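Local coordinates for protein HAD-superfamily hydrolase, subfamily IA, variant 1 (Ehrlichia chaffeensis, PDB 3KZX) that probably hydrolyses 2-phosphoglycolate to glycolate and phosphate, as a member of the HAD-like hydrolase superfamily, at residues L36-T39 against S40-I43; T46-Y49 against Q50-D53; K159-P162 against E163-L166; K216-Y219 against D220-N223. One frame throughout, in Å; residues are numbered along the deposited sequence.

Contact 1. Residues L36-T39 against S40-I43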
ATOM      1  N   LEU A  36       1.691   1.489  -3.161  1.00  7.10           N
ATOM      2  CA  LEU A  36       2.370   0.978  -4.357  1.00  7.74           C
ATOM      3  C   LEU A  36       1.391   0.467  -5.446  1.00  7.50           C
ATOM      4  O   LEU A  36       1.620   0.686  -6.633  1.00  7.95           O
ATOM      5  CB  LEU A  36       3.417  -0.089  -4.021  1.00  8.25           C
ATOM      6  CG  LEU A  36       4.707   0.371  -3.305  1.00  7.95           C
ATOM      7  CD1 LEU A  36       5.500  -0.843  -2.756  1.00  7.14           C
ATOM      8  CD2 LEU A  36       5.586   1.275  -4.242  1.00  7.95           C
ATOM      9  N   ILE A  37       0.349  -0.236  -5.036  1.00  8.76           N
ATOM     10  CA  ILE A  37      -0.564  -0.942  -5.915  1.00  7.69           C
ATOM     11  C   ILE A  37      -1.914  -0.225  -6.046  1.00  8.16           C
ATOM     12  O   ILE A  37      -2.502   0.211  -5.056  1.00  7.72           O
ATOM     13  CB  ILE A  37      -0.798  -2.368  -5.375  1.00  8.57           C
ATOM     14  CG1 ILE A  37       0.441  -3.235  -5.627  1.00  8.02           C
ATOM     15  CG2 ILE A  37      -2.133  -3.012  -5.954  1.00  6.35           C
ATOM     16  CD1 ILE A  37       0.646  -3.617  -7.109  1.00  8.92           C
ATOM     17  N   ASP A  38      -2.393  -0.108  -7.275  1.00  7.93           N
ATOM     18  CA  ASP A  38      -3.686   0.467  -7.582  1.00  8.89           C
ATOM     19  C   ASP A  38      -4.688  -0.678  -7.573  1.00  9.28           C
ATOM     20  O   ASP A  38      -4.611  -1.565  -8.435  1.00  9.85           O
ATOM     21  CB  ASP A  38      -3.632   1.151  -8.954  1.00  7.78           C
ATOM     22  CG  ASP A  38      -4.938   1.818  -9.319  1.00 11.98           C
ATOM     23  OD1 ASP A  38      -5.990   1.492  -8.701  1.00 11.51           O
ATOM     24  OD2 ASP A  38      -4.911   2.628 -10.266  1.00 15.93           O
ATOM     25  N   THR A  39      -5.590  -0.709  -6.593  1.00 10.96           N
ATOM     26  CA  THR A  39      -6.537  -1.843  -6.494  1.00 11.47           C
ATOM     27  C   THR A  39      -7.808  -1.638  -7.364  1.00 13.12           C
ATOM     28  O   THR A  39      -8.709  -2.455  -7.346  1.00 14.12           O
ATOM     29  CB  THR A  39      -6.949  -2.177  -5.052  1.00 11.60           C
ATOM     30  OG1 THR A  39      -7.602  -1.059  -4.458  1.00 10.69           O
ATOM     31  CG2 THR A  39      -5.725  -2.549  -4.185  1.00 10.77           C
ATOM     32  N   SER A  40      -7.858  -0.557  -8.113  1.00 15.65           N
ATOM     33  CA  SER A  40      -9.011  -0.248  -8.957  1.00 16.77           C
ATOM     34  C   SER A  40      -8.793  -0.635 -10.426  1.00 18.87           C
ATOM     35  O   SER A  40      -9.701  -0.494 -11.234  1.00 18.88           O
ATOM     36  CB  SER A  40      -9.330   1.241  -8.877  1.00 16.84           C
ATOM     37  OG  SER A  40      -8.452   1.975  -9.742  1.00 18.13           O
ATOM     38  N   ILE A  41      -7.615  -1.114 -10.788  1.00 20.30           N
ATOM     39  CA  ILE A  41      -7.376  -1.488 -12.179  1.00 22.19           C
ATOM     40  C   ILE A  41      -7.197  -3.003 -12.194  1.00 23.30           C
ATOM     41  O   ILE A  41      -6.330  -3.534 -11.505  1.00 22.56           O
ATOM     42  CB  ILE A  41      -6.179  -0.680 -12.788  1.00 22.87           C
ATOM     43  CG1 ILE A  41      -6.608   0.796 -12.937  1.00 23.57           C
ATOM     44  CG2 ILE A  41      -5.709  -1.298 -14.114  1.00 23.31           C
ATOM     45  CD1 ILE A  41      -5.850   1.651 -14.003  1.00 26.58           C
ATOM     46  N   ASN A  42      -8.045  -3.677 -12.976  1.00 24.09           N
ATOM     47  CA  ASN A  42      -8.101  -5.129 -13.039  1.00 24.85           C
ATOM     48  C   ASN A  42      -8.761  -5.661 -11.762  1.00 25.11           C
ATOM     49  O   ASN A  42      -8.290  -6.647 -11.166  1.00 26.73           O
ATOM     50  CB  ASN A  42      -6.687  -5.743 -13.278  1.00 25.12           C
ATOM     51  CG  ASN A  42      -6.037  -5.244 -14.587  1.00 26.69           C
ATOM     52  OD1 ASN A  42      -6.749  -4.848 -15.525  1.00 27.45           O
ATOM     53  ND2 ASN A  42      -4.697  -5.248 -14.648  1.00 25.53           N
ATOM     54  N   ILE A  43      -9.826  -4.984 -11.328  1.00 24.96           N
ATOM     55  CA  ILE A  43     -10.649  -5.458 -10.208  1.00 24.39           C
ATOM     56  C   ILE A  43     -11.092  -6.899 -10.486  1.00 23.27           C
ATOM     57  O   ILE A  43     -11.523  -7.208 -11.599  1.00 22.76           O
ATOM     58  CB  ILE A  43     -11.887  -4.577 -10.005  1.00 24.39           C
ATOM     59  CG1 ILE A  43     -11.491  -3.212  -9.450  1.00 25.30           C
ATOM     60  CG2 ILE A  43     -12.892  -5.241  -9.063  1.00 25.63           C
ATOM     61  CD1 ILE A  43     -12.663  -2.208  -9.359  1.00 24.60           C
TER
HETATM   62  O   HOH W   1      -4.011  -2.078 -11.014  1.00 31.25           O

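Contact 2. Residues T46-Y49 against Q50-D53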
ATOM      1  N   THR A  46     -15.110 -11.404  -8.820  1.00 17.87           N
ATOM      2  CA  THR A  46     -15.492 -12.373  -7.782  1.00 17.89           C
ATOM      3  C   THR A  46     -15.385 -11.729  -6.423  1.00 16.83           C
ATOM      4  O   THR A  46     -16.310 -11.825  -5.615  1.00 16.02           O
ATOM      5  CB  THR A  46     -14.646 -13.644  -7.831  1.00 17.71           C
ATOM      6  OG1 THR A  46     -14.737 -14.194  -9.143  1.00 19.64           O
ATOM      7  CG2 THR A  46     -15.175 -14.688  -6.832  1.00 19.13           C
ATOM      8  N   THR A  47     -14.274 -11.021  -6.203  1.00 16.47           N
ATOM      9  CA  THR A  47     -14.074 -10.308  -4.953  1.00 15.54           C
ATOM     10  C   THR A  47     -15.114  -9.235  -4.732  1.00 14.29           C
ATOM     11  O   THR A  47     -15.655  -9.130  -3.640  1.00 13.41           O
ATOM     12  CB  THR A  47     -12.689  -9.666  -4.868  1.00 16.05           C
ATOM     13  OG1 THR A  47     -11.701 -10.677  -5.069  1.00 18.22           O
ATOM     14  CG2 THR A  47     -12.497  -9.053  -3.474  1.00 15.07           C
ATOM     15  N   PHE A  48     -15.423  -8.449  -5.765  1.00 13.68           N
ATOM     16  CA  PHE A  48     -16.420  -7.396  -5.567  1.00 13.29           C
ATOM     17  C   PHE A  48     -17.857  -7.935  -5.466  1.00 12.76           C
ATOM     18  O   PHE A  48     -18.670  -7.346  -4.775  1.00 10.32           O
ATOM     19  CB  PHE A  48     -16.276  -6.244  -6.561  1.00 13.84           C
ATOM     20  CG  PHE A  48     -16.243  -4.900  -5.898  1.00 15.06           C
ATOM     21  CD1 PHE A  48     -17.404  -4.301  -5.467  1.00 19.33           C
ATOM     22  CD2 PHE A  48     -15.046  -4.243  -5.695  1.00 20.35           C
ATOM     23  CE1 PHE A  48     -17.373  -3.083  -4.835  1.00 20.37           C
ATOM     24  CE2 PHE A  48     -15.008  -3.028  -5.061  1.00 20.44           C
ATOM     25  CZ  PHE A  48     -16.173  -2.454  -4.619  1.00 20.06           C
ATOM     26  N   TYR A  49     -18.144  -9.057  -6.127  1.00 12.89           N
ATOM     27  CA  TYR A  49     -19.422  -9.743  -5.930  1.00 14.42           C
ATOM     28  C   TYR A  49     -19.621 -10.091  -4.455  1.00 15.40           C
ATOM     29  O   TYR A  49     -20.693  -9.844  -3.908  1.00 16.61           O
ATOM     30  CB  TYR A  49     -19.530 -11.014  -6.785  1.00 15.09           C
ATOM     31  CG  TYR A  49     -19.836 -10.770  -8.256  1.00 14.70           C
ATOM     32  CD1 TYR A  49     -20.854  -9.924  -8.646  1.00 16.75           C
ATOM     33  CD2 TYR A  49     -19.113 -11.419  -9.249  1.00 16.55           C
ATOM     34  CE1 TYR A  49     -21.142  -9.722  -9.995  1.00 17.26           C
ATOM     35  CE2 TYR A  49     -19.384 -11.222 -10.600  1.00 15.39           C
ATOM     36  CZ  TYR A  49     -20.398 -10.364 -10.971  1.00 17.85           C
ATOM     37  OH  TYR A  49     -20.685 -10.175 -12.319  1.00 15.38           O
ATOM     38  N   GLN A  50     -18.590 -10.638  -3.815  1.00 15.23           N
ATOM     39  CA  GLN A  50     -18.656 -10.975  -2.373  1.00 15.78           C
ATOM     40  C   GLN A  50     -18.928  -9.731  -1.535  1.00 14.72           C
ATOM     41  O   GLN A  50     -19.733  -9.765  -0.624  1.00 13.66           O
ATOM     42  CB  GLN A  50     -17.353 -11.619  -1.891  1.00 16.53           C
ATOM     43  CG  GLN A  50     -17.136 -13.055  -2.383  1.00 19.69           C
ATOM     44  CD  GLN A  50     -15.671 -13.511  -2.304  1.00 23.86           C
ATOM     45  OE1 GLN A  50     -14.753 -12.709  -2.057  1.00 27.73           O
ATOM     46  NE2 GLN A  50     -15.450 -14.810  -2.521  1.00 24.60           N
ATOM     47  N   VAL A  51     -18.271  -8.618  -1.865  1.00 12.92           N
ATOM     48  CA  VAL A  51     -18.513  -7.374  -1.149  1.00 12.08           C
ATOM     49  C   VAL A  51     -19.958  -6.902  -1.298  1.00 12.59           C
ATOM     50  O   VAL A  51     -20.614  -6.564  -0.312  1.00 12.67           O
ATOM     51  CB  VAL A  51     -17.521  -6.267  -1.612  1.00 11.68           C
ATOM     52  CG1 VAL A  51     -17.876  -4.927  -1.011  1.00  9.81           C
ATOM     53  CG2 VAL A  51     -16.065  -6.662  -1.255  1.00 10.69           C
ATOM     54  N   LEU A  52     -20.460  -6.926  -2.531  1.00 12.78           N
ATOM     55  CA  LEU A  52     -21.815  -6.472  -2.820  1.00 13.90           C
ATOM     56  C   LEU A  52     -22.809  -7.396  -2.157  1.00 14.59           C
ATOM     57  O   LEU A  52     -23.784  -6.929  -1.565  1.00 14.22           O
ATOM     58  CB  LEU A  52     -22.082  -6.400  -4.333  1.00 13.17           C
ATOM     59  CG  LEU A  52     -21.325  -5.282  -5.059  1.00 13.80           C
ATOM     60  CD1 LEU A  52     -21.342  -5.499  -6.559  1.00 12.06           C
ATOM     61  CD2 LEU A  52     -21.889  -3.897  -4.679  1.00 12.53           C
ATOM     62  N   ASP A  53     -22.532  -8.696  -2.253  1.00 15.78           N
ATOM     63  CA  ASP A  53     -23.253  -9.737  -1.471  1.00 16.95           C
ATOM     64  C   ASP A  53     -23.362  -9.422   0.033  1.00 17.54           C
ATOM     65  O   ASP A  53     -24.487  -9.364   0.573  1.00 17.87           O
ATOM     66  CB  ASP A  53     -22.563 -11.094  -1.626  1.00 17.13           C
ATOM     67  CG  ASP A  53     -23.316 -12.023  -2.510  1.00 19.54           C
ATOM     68  OD1 ASP A  53     -23.982 -12.948  -1.948  1.00 19.89           O
ATOM     69  OD2 ASP A  53     -23.284 -11.801  -3.750  1.00 23.07           O
TER

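Contact 3. Residues K159-P162 against E163-L166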
ATOM      1  N   LYS A 159      -1.105  -2.963  11.773  1.00  6.40           N
ATOM      2  CA  LYS A 159      -1.256  -1.506  11.806  1.00  5.92           C
ATOM      3  C   LYS A 159      -2.686  -1.264  12.226  1.00  6.14           C
ATOM      4  O   LYS A 159      -3.578  -2.046  11.839  1.00  6.86           O
ATOM      5  CB  LYS A 159      -0.954  -0.893  10.424  1.00  5.71           C
ATOM      6  CG  LYS A 159       0.510  -1.126   9.950  1.00  5.72           C
ATOM      7  CD  LYS A 159       0.726  -0.624   8.504  1.00  4.55           C
ATOM      8  CE  LYS A 159      -0.124  -1.386   7.478  1.00  7.63           C
ATOM      9  NZ  LYS A 159       0.035  -0.820   6.094  1.00  7.93           N
ATOM     10  N   PRO A 160      -2.923  -0.221  13.041  1.00  5.70           N
ATOM     11  CA  PRO A 160      -2.041   0.924  13.380  1.00  6.05           C
ATOM     12  C   PRO A 160      -1.011   0.714  14.509  1.00  6.20           C
ATOM     13  O   PRO A 160      -0.342   1.675  14.898  1.00  5.83           O
ATOM     14  CB  PRO A 160      -3.030   1.992  13.808  1.00  5.17           C
ATOM     15  CG  PRO A 160      -4.126   1.210  14.420  1.00  5.59           C
ATOM     16  CD  PRO A 160      -4.271  -0.034  13.600  1.00  6.63           C
ATOM     17  N   SER A 161      -0.870  -0.502  15.011  1.00  6.57           N
ATOM     18  CA  SER A 161       0.196  -0.773  15.967  1.00  7.20           C
ATOM     19  C   SER A 161       1.508  -0.402  15.293  1.00  6.21           C
ATOM     20  O   SER A 161       1.666  -0.638  14.088  1.00  5.86           O
ATOM     21  CB  SER A 161       0.289  -2.260  16.342  1.00  7.78           C
ATOM     22  OG  SER A 161       1.492  -2.513  17.079  1.00  9.85           O
ATOM     23  N   PRO A 162       2.460   0.123  16.072  1.00  5.71           N
ATOM     24  CA  PRO A 162       3.809   0.351  15.561  1.00  6.43           C
ATOM     25  C   PRO A 162       4.639  -0.915  15.340  1.00  6.79           C
ATOM     26  O   PRO A 162       5.636  -0.873  14.597  1.00  7.40           O
ATOM     27  CB  PRO A 162       4.439   1.228  16.638  1.00  6.71           C
ATOM     28  CG  PRO A 162       3.794   0.764  17.884  1.00  6.03           C
ATOM     29  CD  PRO A 162       2.342   0.560  17.475  1.00  6.13           C
ATOM     30  N   GLU A 163       4.238  -2.018  15.963  1.00  6.64           N
ATOM     31  CA  GLU A 163       5.029  -3.246  15.947  1.00  7.35           C
ATOM     32  C   GLU A 163       5.476  -3.732  14.554  1.00  6.90           C
ATOM     33  O   GLU A 163       6.643  -4.109  14.393  1.00  7.03           O
ATOM     34  CB  GLU A 163       4.294  -4.390  16.687  1.00  7.67           C
ATOM     35  CG  GLU A 163       5.102  -5.712  16.766  1.00 11.39           C
ATOM     36  CD  GLU A 163       4.327  -6.912  17.406  1.00 14.00           C
ATOM     37  OE1 GLU A 163       3.197  -6.776  17.877  1.00 18.74           O
ATOM     38  OE2 GLU A 163       4.876  -8.002  17.381  1.00 18.21           O
ATOM     39  N   PRO A 164       4.576  -3.734  13.543  1.00  6.94           N
ATOM     40  CA  PRO A 164       5.013  -4.164  12.210  1.00  6.94           C
ATOM     41  C   PRO A 164       6.075  -3.267  11.576  1.00  6.99           C
ATOM     42  O   PRO A 164       6.948  -3.770  10.831  1.00  7.22           O
ATOM     43  CB  PRO A 164       3.726  -4.103  11.368  1.00  7.99           C
ATOM     44  CG  PRO A 164       2.626  -4.083  12.295  1.00  7.57           C
ATOM     45  CD  PRO A 164       3.117  -3.534  13.591  1.00  7.93           C
ATOM     46  N   VAL A 165       6.006  -1.963  11.858  1.00  6.17           N
ATOM     47  CA  VAL A 165       7.006  -1.018  11.386  1.00  6.52           C
ATOM     48  C   VAL A 165       8.329  -1.282  12.084  1.00  6.84           C
ATOM     49  O   VAL A 165       9.372  -1.298  11.439  1.00  7.31           O
ATOM     50  CB  VAL A 165       6.575   0.453  11.609  1.00  6.86           C
ATOM     51  CG1 VAL A 165       7.745   1.399  11.358  1.00  5.97           C
ATOM     52  CG2 VAL A 165       5.342   0.784  10.701  1.00  8.04           C
ATOM     53  N   LEU A 166       8.284  -1.450  13.400  1.00  5.91           N
ATOM     54  CA  LEU A 166       9.474  -1.688  14.164  1.00  6.93           C
ATOM     55  C   LEU A 166      10.116  -3.025  13.755  1.00  7.15           C
ATOM     56  O   LEU A 166      11.334  -3.152  13.790  1.00  6.52           O
ATOM     57  CB  LEU A 166       9.194  -1.625  15.671  1.00  6.29           C
ATOM     58  CG  LEU A 166       8.779  -0.244  16.224  1.00  7.44           C
ATOM     59  CD1 LEU A 166       8.445  -0.281  17.730  1.00  8.44           C
ATOM     60  CD2 LEU A 166       9.879   0.738  15.899  1.00  6.71           C
TER

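Contact 4. Residues K216-Y219 against D220-N223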
ATOM      1  N   LYS A 216       0.396  13.383  -4.004  1.00  8.87           N
ATOM      2  CA  LYS A 216      -0.675  12.748  -4.755  1.00  9.79           C
ATOM      3  C   LYS A 216      -0.151  11.651  -5.715  1.00  9.49           C
ATOM      4  O   LYS A 216      -0.893  10.778  -6.155  1.00 10.03           O
ATOM      5  CB  LYS A 216      -1.472  13.802  -5.511  1.00 10.40           C
ATOM      6  CG  LYS A 216      -2.257  14.712  -4.591  1.00 12.86           C
ATOM      7  CD  LYS A 216      -3.059  15.729  -5.366  1.00 15.62           C
ATOM      8  CE  LYS A 216      -3.982  16.525  -4.423  1.00 20.53           C
ATOM      9  NZ  LYS A 216      -4.432  17.806  -5.088  1.00 22.07           N
ATOM     10  N   ASN A 217       1.142  11.662  -5.991  1.00  7.85           N
ATOM     11  CA  ASN A 217       1.706  10.684  -6.911  1.00  7.64           C
ATOM     12  C   ASN A 217       3.168  10.425  -6.629  1.00  7.53           C
ATOM     13  O   ASN A 217       3.820  11.208  -5.945  1.00  6.90           O
ATOM     14  CB  ASN A 217       1.490  11.150  -8.340  1.00  8.14           C
ATOM     15  CG  ASN A 217       2.235  12.421  -8.626  1.00 10.55           C
ATOM     16  OD1 ASN A 217       3.446  12.423  -8.609  1.00 10.78           O
ATOM     17  ND2 ASN A 217       1.513  13.516  -8.840  1.00 10.45           N
ATOM     18  N   PHE A 218       3.679   9.328  -7.177  1.00  6.87           N
ATOM     19  CA  PHE A 218       5.043   8.910  -6.902  1.00  7.66           C
ATOM     20  C   PHE A 218       6.093   9.714  -7.649  1.00  8.10           C
ATOM     21  O   PHE A 218       7.259   9.701  -7.265  1.00  8.25           O
ATOM     22  CB  PHE A 218       5.201   7.430  -7.220  1.00  8.30           C
ATOM     23  CG  PHE A 218       4.618   6.541  -6.190  1.00  8.53           C
ATOM     24  CD1 PHE A 218       5.041   6.618  -4.864  1.00  4.79           C
ATOM     25  CD2 PHE A 218       3.662   5.613  -6.526  1.00  8.46           C
ATOM     26  CE1 PHE A 218       4.488   5.780  -3.904  1.00  6.15           C
ATOM     27  CE2 PHE A 218       3.116   4.814  -5.575  1.00  8.92           C
ATOM     28  CZ  PHE A 218       3.526   4.888  -4.262  1.00  7.56           C
ATOM     29  N   TYR A 219       5.707  10.428  -8.702  1.00  9.22           N
ATOM     30  CA  TYR A 219       6.679  11.283  -9.417  1.00  9.53           C
ATOM     31  C   TYR A 219       7.118  12.457  -8.505  1.00  8.87           C
ATOM     32  O   TYR A 219       8.301  12.763  -8.378  1.00  8.28           O
ATOM     33  CB  TYR A 219       6.108  11.813 -10.755  1.00 10.71           C
ATOM     34  CG  TYR A 219       5.501  10.792 -11.711  1.00 13.52           C
ATOM     35  CD1 TYR A 219       6.301   9.900 -12.432  1.00 19.86           C
ATOM     36  CD2 TYR A 219       4.123  10.756 -11.932  1.00 18.51           C
ATOM     37  CE1 TYR A 219       5.731   8.976 -13.335  1.00 19.87           C
ATOM     38  CE2 TYR A 219       3.553   9.856 -12.825  1.00 20.86           C
ATOM     39  CZ  TYR A 219       4.360   8.966 -13.520  1.00 20.28           C
ATOM     40  OH  TYR A 219       3.771   8.073 -14.404  1.00 23.56           O
ATOM     41  N   ASP A 220       6.158  13.076  -7.827  1.00  8.06           N
ATOM     42  CA  ASP A 220       6.441  14.162  -6.901  1.00  7.82           C
ATOM     43  C   ASP A 220       7.232  13.685  -5.687  1.00  7.26           C
ATOM     44  O   ASP A 220       8.140  14.390  -5.238  1.00  6.64           O
ATOM     45  CB  ASP A 220       5.153  14.876  -6.450  1.00  7.08           C
ATOM     46  CG  ASP A 220       4.439  15.607  -7.609  1.00  7.49           C
ATOM     47  OD1 ASP A 220       5.103  16.051  -8.570  1.00  8.51           O
ATOM     48  OD2 ASP A 220       3.212  15.764  -7.552  1.00 10.60           O
ATOM     49  N   ILE A 221       6.948  12.468  -5.214  1.00  6.47           N
ATOM     50  CA  ILE A 221       7.685  11.929  -4.077  1.00  6.37           C
ATOM     51  C   ILE A 221       9.121  11.664  -4.493  1.00  5.69           C
ATOM     52  O   ILE A 221      10.055  11.996  -3.755  1.00  6.23           O
ATOM     53  CB  ILE A 221       7.080  10.645  -3.539  1.00  5.37           C
ATOM     54  CG1 ILE A 221       5.702  10.929  -2.913  1.00  6.59           C
ATOM     55  CG2 ILE A 221       8.056   9.962  -2.537  1.00  5.26           C
ATOM     56  CD1 ILE A 221       4.881   9.663  -2.517  1.00  6.52           C
ATOM     57  N   ARG A 222       9.309  11.095  -5.695  1.00  6.78           N
ATOM     58  CA  ARG A 222      10.656  10.847  -6.215  1.00  6.28           C
ATOM     59  C   ARG A 222      11.453  12.160  -6.349  1.00  6.75           C
ATOM     60  O   ARG A 222      12.615  12.219  -5.948  1.00  7.55           O
ATOM     61  CB  ARG A 222      10.612  10.108  -7.537  1.00  6.04           C
ATOM     62  CG  ARG A 222      12.005   9.712  -8.072  1.00 10.04           C
ATOM     63  CD  ARG A 222      11.853   9.116  -9.451  1.00 16.10           C
ATOM     64  NE  ARG A 222      13.106   9.007 -10.193  1.00 22.72           N
ATOM     65  CZ  ARG A 222      13.686   9.993 -10.878  1.00 26.20           C
ATOM     66  NH1 ARG A 222      13.147  11.209 -10.950  1.00 28.83           N
ATOM     67  NH2 ARG A 222      14.823   9.760 -11.501  1.00 25.85           N
ATOM     68  N   ASN A 223      10.850  13.183  -6.939  1.00  7.31           N
ATOM     69  CA  ASN A 223      11.506  14.496  -7.015  1.00  7.54           C
ATOM     70  C   ASN A 223      11.906  15.042  -5.640  1.00  7.18           C
ATOM     71  O   ASN A 223      13.021  15.560  -5.479  1.00  8.32           O
ATOM     72  CB  ASN A 223      10.650  15.510  -7.766  1.00  7.36           C
ATOM     73  CG  ASN A 223      10.575  15.221  -9.248  1.00  9.68           C
ATOM     74  OD1 ASN A 223       9.589  15.568  -9.927  1.00 17.55           O
ATOM     75  ND2 ASN A 223      11.594  14.573  -9.758  1.00  8.57           N
TER
HETATM   76  O   HOH W   2       1.817  15.421  -5.241  1.00  8.45           O
HETATM   77  O   HOH W   3       9.965  11.991 -10.769  1.00 17.72           O

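Contact 1. Residues L36-T39 against S40-I43
Asp-38 and Ser-40 form the tight half of this turn through one oxygen. Asp-38 OD1 takes the amide of Ser-40, N to OD1 2.8 Å with an N-H...O angle of 157°, on its anti side and 30° out of the carboxylate plane. The same oxygen takes the Ser-40 hydroxyl, OG to OD1 2.7 Å, through the syn lone pair. A side-chain oxygen accepting from the amide two residues on defines an Asx turn, and the second donor from the same serine should fix the rotation of the carboxylate. Ser-40 contributes by its own torsion: chi1 of 81° sets OG between backbone N and carbonyl carbon, where it faces OD1. The solvent side is looser: Asp-38 OD2 lies 3.7 Å from Ile-41 CG1, a simple touch by a largely exposed side chain. There one water sits between the backbones, 2.7 Å from Asp-38 O and 2.8 Å from Ile-41 O. Ile-41 N, by contrast, is buried without a partner in the model. On the interior side, Ile-43 CG1 reaches Thr-39 O at 3.6 Å, and that carbonyl also accepts from Tyr-89 OH, while Thr-39 OG1 bonds to Asn-34. Consistent with a linker from core to cap, the turn leaves short strand 37-38, antiparallel to strand 103-104, and leads beside helix 82-95 into helix 45-54.

Contact 2. Residues T46-Y49 against Q50-D53
Gln-50 folds back along the helix over Thr-46, one turn earlier. With chi1 at -72°, its CG stands beside its own backbone N, and the extended chain then runs past the preceding turn: CG is 3.6 Å from Thr-46 O and OE1 is 3.8 Å from Thr-47 CA. The NE2 of the amide comes more loosely to the threonine methyl, 4.3 Å from Thr-46 CG2, on an exposed flank. Beneath it, Gln-50 N donates to Thr-46 O at 3.1 Å, the first of four successive i to i+4 bonds that define this as regular alpha-helix. Helix 45-54 packs with helices 70-78 and 82-95 in what is consistent with the helical cap that HAD hydrolases of this subfamily insert after the first core strand. Tyr-49 is covered chiefly at its base. Its carbonyl receives Asp-53 N at 2.7 Å, the straightest of the four with an N-H...O angle of 167°, while its ring carries OH outward to Asp-63 and the amide of Leu-62. Phe-48 works on the buried face. Leu-52 CG meets the edge of its ring near the ring plane, 4.1 Å from CD1, and Val-51 CG1 comes to CE1 of Phe-48 obliquely at 4.3 Å. Beyond them the Phe-48 ring meets Tyr-89, with the planes at about 40°, and Leu-52 touches Leu-78.

Contact 3. Residues K159-P162 against E163-L166
With chi1 at 169°, Ser-161 holds OG opposite its own N and beside its carbonyl carbon, which aims the hydroxyl at the next turn of chain, where Glu-163 N donates to it at 3.0 Å with an N-H...O angle of 161°. This is an ST turn by definition, side-chain oxygen to the amide two residues on, and it caps the start of the helix. The same torsion lets Ser-161 OG lie 3.4 Å from Glu-163 CB. Glu-163, fully extended, instead sends its carboxylate away to Thr-157 OG1 and Gly-156 N, and Ser-161 OG also bonds to Thr-157. The first turn then closes by backbone: Leu-166 N donates to Pro-162 O at 3.0 Å. Pro-162 and Pro-164 stand in this turn, where a helix needs no amide hydrogen: Pro-162 CB lies 4.4 Å from Leu-166 CD1, Pro-164 CD 3.3 Å from Ser-161 O, and Pro-164 CG 3.9 Å from Lys-159 N. Lys-159, before the cis peptide bond to Pro-160, sends its NZ the other way, to salt bridges with Asp-31 and Asp-189 and a bond to Val-125 O. That pattern is consistent with the motif III lysine of HAD hydrolases, set among acidic groups of the active site. Lys-159 and Val-165 pack on Phe-182 of strand 180-184 and on Ser-192 of helix 187-195, so the loop after strand 148-152 enters helix 163-172 alongside these elements.

Contact 4. Residues K216-Y219 against D220-N223
Side-chain capping comes first: Asn-217 OD1 accepts Asp-220 N at 2.9 Å, nearly straight at an N-H...O angle of 166°. A chi1 of 64°, which tucks CG between backbone N and carbonyl carbon, brings the amide over the end of the helix. Its other end answers more weakly, Asn-217 ND2 to Asp-220 OD2 3.1 Å, with amide and carboxylate planes 50° apart. The backbone starts loosely, with a weak bond from Ile-221 N to Asn-217 O at 3.5 Å, then tightens: Arg-222 N to Phe-218 O 2.9 Å, Asn-223 N to Tyr-219 O 3.0 Å. Water adds two bridges on the open side: one accepts from Lys-216 N and donates to Asp-220 OD2, and the other donates to Tyr-219 O and accepts from NH1 of Arg-222; the NE of that arginine is hydrogen-bonded to Thr-114 OG1. On the buried apolar face, Phe-218 and Ile-221 extend alongside each other in the same direction, with Phe-218 CD1 3.8 Å from Ile-221 CD1. Phe-218 and Ile-221 both touch Leu-111 of helix 108-117, and the Phe-218 ring stacks on Tyr-203. This is a classic asparagine N-cap, opening helix 218-229 after the outermost strand 213-215 of the parallel core sheet.

Following the chain from the N terminus, contact 1 turns it out of strand 37-38 and contact 2 lies one step on, within helix 45-54; the two meet where Ile-43 CG2 packs on Phe-48 CD2 at 4.1 Å. Much later contact 3 closes the loop before helix 163-172, and contact 4 starts helix 218-229. All four are local and run in series, so none nests in or crosses another. Contact 4 nevertheless returns to contact 1 in space, Phe-218 CZ lying 4.0 Å from Leu-36 N, which brings helix 218-229 against the end of helix 32-36, just before the chain leaves for the probable cap. Contact 3 stands apart, its nearest atoms about 10 Å from contact 1, across the chain's centre.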